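PTS-dependent dihydroxyacetone kinase, ADP-binding subunit dhaL (Lactococcus lactis subsp. lactis, PDB 3CR3) binds ADP and magnesium, takes a phosphoryl group from DhaM to form ATP, and passes it to dihydroxyacetone held by DhaK. Local coordinates at residues S55-V60 with F64-M69; A117-G120 with V125-W128; S129-D134 with D143-V148. All coordinates share one frame; numbering follows the deposited sequence.

In the fold
Contact 1 and the pair formed by contacts 2 and 3 lie on opposite sides of the chain's centre, in an all-helical fold. Contact 1 is remote: its centre is 26 Å from that of contact 2 and 27 Å from that of contact 3, and its atoms touch neither. Contacts 2 and 3 have centres only 11 Å apart and share helix 125-136, the first using its start and the second its continuation. They meet directly, with Ile127 CD1 lying 3.6 Å from Leu145 O. Contact 2 borders the nucleotide, since the Ala117 side chain comes within about 4 Å of bound ADP, whereas in contact 3 the Val148 side chain is about 11 Å from it.

Contact 1: residues S55-V60 with F64-M69; sequences SNFGNV and FKKVAM
Val60 and Phe64 meet twice, once through the backbone and once through their side chains. Phe64 N donates to Val60 O at 3.1 Å with an N-H...O angle of 169°, which is the i to i+4 bond of the first turn of helix 60-74. Val60 places CG1 anti to its backbone N (chi1 177°), and this methyl comes over one face of the Phe64 ring, 3.5 Å above its plane and displaced toward the rim. The nearest ring carbon is Phe64 CE2, 3.6 Å from Val60 CG1. Val60 CG1 is 3.9 Å from the Phe64 ring centroid and 27° off the ring normal, which is a CH-pi contact. Replacing Phe64 with an alanine would probably leave that methyl without its aromatic partner and open a gap between the helices that meet at this side chain. Farther along the helix, the Phe57 ring crosses the Lys66 chain at about a right angle: CE1 and CZ of Phe57 each lie 4.0 Å from Lys66 CB, so the lysine offers its aliphatic root. Ser55 is a looser neighbour of Lys66, its OG being hydrogen-bonded back to Ala51 O. In the next shell, Asn59 is the N-cap of the helix, its OD1 accepting from Glu62 N, while Glu62 OE1 accepts from Gly58 N. Residues 55-60 thus make a short connection from helix 37-54 into helix 60-74. Phe57 and Lys66 both rest on Leu52 of the preceding helix, whereas the Phe64 side chain touches Thr7 and Trp10 of helix 4-20 and Ser91 of helix 79-94.

Contact 2: residues A117-G120 with V125-W128; sequences AQVG and VDIW
Asp126 OD1 is gripped from two directions, by the backbone N of Gly120 and by a water. The Gly120 N to Asp126 OD1 bond is 2.8 Å long with an N-H...O angle of 157°, and the N-H comes from above the carboxylate plane, 51° out of it. The water donates to Asp126 OD1 at 2.6 Å and also to Gln118 O at 2.9 Å, so one molecule ties the carboxylate to a second point of the 117-120 segment. With chi1 of Asp126 at -55°, its CG turns away from the carbonyl carbon and OD1 comes over to Gly120 N. The other carboxylate oxygen, OD2, receives a weak hydrogen bond from Thr123 N. Gly120 has a positive phi, a conformation in which a CB would press on the preceding carbonyl oxygen, and glycine therefore suits the turn. Beside the polar knot lies an apolar strip: the two methyls of Val125 divide the work, CG2 meeting Ala117 CB at 3.9 Å and CG1 meeting Val119 CG2 at 4.1 Å. Behind them, Val125 leans on Ile111 and Gln112 of helix 100-115. Ala117 lines the ADP pocket and touches the nucleotide, while the neighbouring Met124 is itself an ADP-binding residue. The chemistry is that of a side chain in the first turn of helix 125-136 folding the preceding loop back onto it; a negative group at a helix start is probably favoured by the helix dipole, and the bonds from Gly120 N and the water would help to offset its charge where it is buried.

Contact 3: residues S129-D134 with D143-V148; sequences SAFLND and DNLEKV
Asn144 faces Asp134 across the interface of segments 129-134 and 143-148, and nearly every atom of its side chain lies near one carboxylate oxygen. Asn144 CB comes first, 3.4 Å from Asp134 OD2. Beyond it, Asn144 CG is 3.9 Å from Asp134 OD2. At the tip, Asn144 ND2 donates a weak hydrogen bond to Asp134 OD2, at 3.5 Å and with an N-H...O angle of 145°; the amide and carboxylate planes are turned 46° from each other. Farther along, Leu145 approaches Phe131 obliquely, its CD2 lying 3.9 Å from CD1 of the ring. Ala130 CB meets Val148 CG2 at 3.6 Å, a close fit in which the small residue admits the valine methyl. The axes of the two short segments approach to 10.2 Å and run roughly antiparallel, at 152°, as in a helical hairpin. Helix 175-191 backs the buried part of this interface: Phe184 stacks on the Phe131 ring and also touches Leu145. Hydrophobic packing therefore appears to carry most of the adhesion here, with the Asp134-Asn144 bond a modest polar addition at a partly exposed position. Lys147 NZ, 5.8 Å from Asp134 OD2, is too distant for a salt bridge but may add a weak electrostatic attraction.

Contact 1: residues S55-V60 with F64-M69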
# COMPACT_ATOMS: atom_id res chain seq x y z
N SER A 55 13.59 -39.63 4.93
CA SER A 55 12.90 -40.29 3.83
C SER A 55 13.76 -41.38 3.19
O SER A 55 14.99 -41.38 3.32
CB SER A 55 12.38 -39.27 2.80
OG SER A 55 13.39 -38.35 2.41
N ASN A 56 13.09 -42.31 2.51
CA ASN A 56 13.75 -43.37 1.77
C ASN A 56 13.26 -43.33 0.33
O ASN A 56 12.08 -43.60 0.05
CB ASN A 56 13.45 -44.74 2.40
CG ASN A 56 14.39 -45.82 1.91
OD1 ASN A 56 15.49 -46.00 2.44
ND2 ASN A 56 13.96 -46.56 0.88
N PHE A 57 14.17 -43.01 -0.59
CA PHE A 57 13.79 -42.67 -1.97
C PHE A 57 13.85 -43.84 -2.94
O PHE A 57 14.82 -44.59 -2.98
CB PHE A 57 14.64 -41.52 -2.50
CG PHE A 57 14.44 -40.23 -1.76
CD1 PHE A 57 13.23 -39.56 -1.83
CD2 PHE A 57 15.48 -39.69 -1.01
CE1 PHE A 57 13.04 -38.35 -1.14
CE2 PHE A 57 15.31 -38.49 -0.32
CZ PHE A 57 14.09 -37.82 -0.39
N GLY A 58 12.79 -43.97 -3.73
CA GLY A 58 12.73 -44.98 -4.79
C GLY A 58 13.44 -44.52 -6.04
O GLY A 58 13.96 -45.34 -6.81
N ASN A 59 13.48 -43.20 -6.26
CA ASN A 59 14.15 -42.64 -7.42
C ASN A 59 14.57 -41.18 -7.25
O ASN A 59 14.31 -40.57 -6.20
CB ASN A 59 13.30 -42.84 -8.69
CG ASN A 59 11.96 -42.15 -8.61
OD1 ASN A 59 11.89 -40.96 -8.32
ND2 ASN A 59 10.87 -42.88 -8.90
N VAL A 60 15.24 -40.64 -8.27
CA VAL A 60 15.75 -39.27 -8.26
C VAL A 60 14.60 -38.26 -8.32
O VAL A 60 14.64 -37.25 -7.62
CB VAL A 60 16.79 -39.05 -9.41
CG1 VAL A 60 17.28 -37.61 -9.47
CG2 VAL A 60 17.97 -39.97 -9.23
N PHE A 64 14.05 -34.76 -5.91
CA PHE A 64 13.78 -33.42 -6.40
C PHE A 64 12.43 -32.89 -5.89
O PHE A 64 12.32 -31.72 -5.52
CB PHE A 64 13.84 -33.38 -7.93
CG PHE A 64 15.24 -33.61 -8.51
CD1 PHE A 64 16.39 -33.35 -7.76
CD2 PHE A 64 15.39 -34.03 -9.83
CE1 PHE A 64 17.65 -33.55 -8.30
CE2 PHE A 64 16.64 -34.23 -10.38
CZ PHE A 64 17.78 -33.98 -9.61
N LYS A 65 11.40 -33.74 -5.87
CA LYS A 65 10.09 -33.36 -5.35
C LYS A 65 10.17 -32.94 -3.88
O LYS A 65 9.53 -31.96 -3.48
CB LYS A 65 9.06 -34.48 -5.54
CG LYS A 65 7.64 -34.09 -5.08
CD LYS A 65 6.53 -34.92 -5.75
CE LYS A 65 5.13 -34.50 -5.21
NZ LYS A 65 4.91 -33.02 -5.28
N LYS A 66 10.96 -33.67 -3.10
CA LYS A 66 11.16 -33.40 -1.67
C LYS A 66 11.93 -32.08 -1.47
O LYS A 66 11.64 -31.31 -0.54
CB LYS A 66 11.91 -34.56 -1.01
CG LYS A 66 12.14 -34.42 0.51
CD LYS A 66 10.85 -34.19 1.29
CE LYS A 66 10.12 -35.50 1.61
NZ LYS A 66 8.74 -35.20 2.13
N VAL A 67 12.89 -31.84 -2.35
CA VAL A 67 13.65 -30.59 -2.34
C VAL A 67 12.70 -29.43 -2.64
O VAL A 67 12.65 -28.45 -1.90
CB VAL A 67 14.84 -30.62 -3.34
CG1 VAL A 67 15.53 -29.23 -3.44
CG2 VAL A 67 15.84 -31.68 -2.94
N ALA A 68 11.93 -29.56 -3.71
CA ALA A 68 10.99 -28.52 -4.11
C ALA A 68 10.03 -28.11 -2.97
O ALA A 68 9.89 -26.92 -2.68
CB ALA A 68 10.22 -28.96 -5.34
N MSE A 69 9.40 -29.08 -2.32
CA MSE A 69 8.43 -28.80 -1.26
C MSE A 69 9.06 -28.21 0.00
O MSE A 69 8.47 -27.32 0.62
CB MSE A 69 7.60 -30.04 -0.90
CG MSE A 69 6.87 -30.68 -2.08
SE MSE A 69 5.72 -29.44 -3.09
CE MSE A 69 6.89 -28.80 -4.50

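Contact 2: residues A117-G120 with V125-W128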
# COMPACT_ATOMS: atom_id res chain seq x y z
N ALA A 117 11.60 -13.73 -15.80
CA ALA A 117 12.84 -13.04 -16.11
C ALA A 117 13.42 -13.52 -17.43
O ALA A 117 13.40 -14.71 -17.74
CB ALA A 117 13.87 -13.20 -14.97
N GLN A 118 13.91 -12.57 -18.22
CA GLN A 118 14.66 -12.87 -19.42
C GLN A 118 16.13 -12.96 -19.05
O GLN A 118 16.54 -12.47 -18.01
CB GLN A 118 14.44 -11.78 -20.47
CG GLN A 118 13.04 -11.75 -21.06
CD GLN A 118 12.78 -10.47 -21.82
OE1 GLN A 118 11.99 -9.63 -21.39
NE2 GLN A 118 13.46 -10.29 -22.95
N VAL A 119 16.92 -13.59 -19.90
CA VAL A 119 18.36 -13.60 -19.71
C VAL A 119 18.90 -12.16 -19.80
O VAL A 119 18.48 -11.39 -20.68
CB VAL A 119 19.07 -14.52 -20.74
CG1 VAL A 119 20.58 -14.58 -20.48
CG2 VAL A 119 18.46 -15.92 -20.69
N GLY A 120 19.79 -11.81 -18.88
CA GLY A 120 20.39 -10.47 -18.84
C GLY A 120 19.74 -9.52 -17.87
O GLY A 120 20.11 -8.34 -17.78
N VAL A 125 18.49 -16.69 -13.38
CA VAL A 125 18.19 -17.06 -14.77
C VAL A 125 19.44 -16.93 -15.67
O VAL A 125 19.68 -17.76 -16.55
CB VAL A 125 17.02 -16.19 -15.34
CG1 VAL A 125 16.92 -16.28 -16.86
CG2 VAL A 125 15.69 -16.61 -14.71
N ASP A 126 20.26 -15.92 -15.40
CA ASP A 126 21.46 -15.66 -16.21
C ASP A 126 22.46 -16.81 -16.13
O ASP A 126 23.04 -17.21 -17.13
CB ASP A 126 22.12 -14.36 -15.78
CG ASP A 126 21.17 -13.20 -15.81
OD1 ASP A 126 20.16 -13.26 -16.55
OD2 ASP A 126 21.43 -12.21 -15.09
N ILE A 127 22.65 -17.36 -14.93
CA ILE A 127 23.61 -18.42 -14.77
C ILE A 127 23.02 -19.78 -15.15
O ILE A 127 23.74 -20.63 -15.70
CB ILE A 127 24.32 -18.39 -13.37
CG1 ILE A 127 25.55 -19.30 -13.35
CG2 ILE A 127 23.34 -18.74 -12.26
CD1 ILE A 127 26.60 -18.93 -12.28
N TRP A 128 21.72 -19.98 -14.89
CA TRP A 128 21.05 -21.21 -15.31
C TRP A 128 21.17 -21.34 -16.83
O TRP A 128 21.52 -22.41 -17.33
CB TRP A 128 19.57 -21.24 -14.86
CG TRP A 128 19.39 -21.71 -13.43
CD1 TRP A 128 19.62 -20.98 -12.29
CD2 TRP A 128 18.92 -22.99 -13.00
NE1 TRP A 128 19.35 -21.76 -11.17
CE2 TRP A 128 18.92 -22.99 -11.58
CE3 TRP A 128 18.52 -24.15 -13.67
CZ2 TRP A 128 18.52 -24.10 -10.83
CZ3 TRP A 128 18.15 -25.26 -12.93
CH2 TRP A 128 18.15 -25.22 -11.52
O HOH W 1 17.89 -12.69 -15.47

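Contact 3: residues S129-D134 with D143-V148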
# COMPACT_ATOMS: atom_id res chain seq x y z
N SER A 129 20.94 -20.24 -17.54
CA SER A 129 21.04 -20.20 -19.00
C SER A 129 22.47 -20.41 -19.49
O SER A 129 22.71 -21.21 -20.40
CB SER A 129 20.51 -18.89 -19.55
OG SER A 129 20.59 -18.87 -20.97
N ALA A 130 23.41 -19.67 -18.90
CA ALA A 130 24.83 -19.78 -19.28
C ALA A 130 25.36 -21.20 -19.03
O ALA A 130 26.13 -21.74 -19.83
CB ALA A 130 25.68 -18.72 -18.54
N PHE A 131 24.94 -21.79 -17.91
CA PHE A 131 25.40 -23.14 -17.55
C PHE A 131 24.86 -24.20 -18.51
O PHE A 131 25.61 -25.09 -18.95
CB PHE A 131 25.00 -23.44 -16.10
CG PHE A 131 25.39 -24.81 -15.63
CD1 PHE A 131 26.74 -25.20 -15.57
CD2 PHE A 131 24.41 -25.70 -15.19
CE1 PHE A 131 27.10 -26.47 -15.11
CE2 PHE A 131 24.76 -26.97 -14.71
CZ PHE A 131 26.10 -27.36 -14.67
N LEU A 132 23.57 -24.12 -18.84
CA LEU A 132 22.96 -25.02 -19.84
C LEU A 132 23.63 -24.89 -21.20
O LEU A 132 23.96 -25.89 -21.84
CB LEU A 132 21.46 -24.75 -19.99
CG LEU A 132 20.69 -25.50 -21.09
CD1 LEU A 132 20.63 -27.00 -20.78
CD2 LEU A 132 19.31 -24.91 -21.24
N ASN A 133 23.83 -23.66 -21.65
CA ASN A 133 24.51 -23.41 -22.92
C ASN A 133 25.87 -24.12 -22.93
O ASN A 133 26.21 -24.80 -23.89
CB ASN A 133 24.64 -21.90 -23.19
CG ASN A 133 23.33 -21.27 -23.71
OD1 ASN A 133 22.52 -21.93 -24.36
ND2 ASN A 133 23.14 -19.98 -23.44
N ASP A 134 26.61 -23.99 -21.83
CA ASP A 134 27.92 -24.63 -21.66
C ASP A 134 27.84 -26.16 -21.73
O ASP A 134 28.65 -26.80 -22.42
CB ASP A 134 28.59 -24.19 -20.34
CG ASP A 134 29.25 -22.81 -20.45
OD1 ASP A 134 29.38 -22.30 -21.59
OD2 ASP A 134 29.64 -22.26 -19.40
N ASP A 143 35.26 -22.30 -13.57
CA ASP A 143 35.77 -21.03 -14.10
C ASP A 143 34.67 -20.27 -14.84
O ASP A 143 34.49 -19.08 -14.63
CB ASP A 143 36.96 -21.26 -15.05
CG ASP A 143 38.30 -21.35 -14.33
OD1 ASP A 143 38.35 -21.17 -13.09
OD2 ASP A 143 39.33 -21.58 -15.02
N ASN A 144 33.96 -20.96 -15.74
CA ASN A 144 32.87 -20.33 -16.50
C ASN A 144 31.71 -19.89 -15.62
O ASN A 144 31.11 -18.85 -15.87
CB ASN A 144 32.40 -21.23 -17.65
CG ASN A 144 33.41 -21.28 -18.81
OD1 ASN A 144 34.48 -20.67 -18.74
ND2 ASN A 144 33.06 -22.01 -19.87
N LEU A 145 31.41 -20.67 -14.59
CA LEU A 145 30.42 -20.27 -13.58
C LEU A 145 30.81 -18.95 -12.87
O LEU A 145 30.00 -18.01 -12.81
CB LEU A 145 30.19 -21.39 -12.56
CG LEU A 145 29.41 -22.60 -13.09
CD1 LEU A 145 29.39 -23.74 -12.06
CD2 LEU A 145 27.98 -22.20 -13.47
N GLU A 146 32.04 -18.90 -12.36
CA GLU A 146 32.54 -17.71 -11.68
C GLU A 146 32.52 -16.47 -12.59
O GLU A 146 32.23 -15.37 -12.14
CB GLU A 146 33.93 -17.97 -11.09
CG GLU A 146 34.56 -16.78 -10.36
CD GLU A 146 33.71 -16.25 -9.20
OE1 GLU A 146 32.81 -16.99 -8.71
OE2 GLU A 146 33.95 -15.10 -8.78
N LYS A 147 32.82 -16.67 -13.87
CA LYS A 147 32.73 -15.61 -14.87
C LYS A 147 31.32 -14.97 -14.90
O LYS A 147 31.20 -13.75 -14.89
CB LYS A 147 33.13 -16.15 -16.26
CG LYS A 147 33.05 -15.15 -17.40
CD LYS A 147 33.51 -15.75 -18.76
CE LYS A 147 32.38 -16.48 -19.50
NZ LYS A 147 32.89 -17.52 -20.48
N VAL A 148 30.28 -15.80 -14.94
CA VAL A 148 28.89 -15.31 -14.94
C VAL A 148 28.53 -14.56 -13.66
O VAL A 148 27.84 -13.54 -13.70
CB VAL A 148 27.88 -16.46 -15.22
CG1 VAL A 148 26.42 -15.91 -15.24
CG2 VAL A 148 28.21 -17.14 -16.53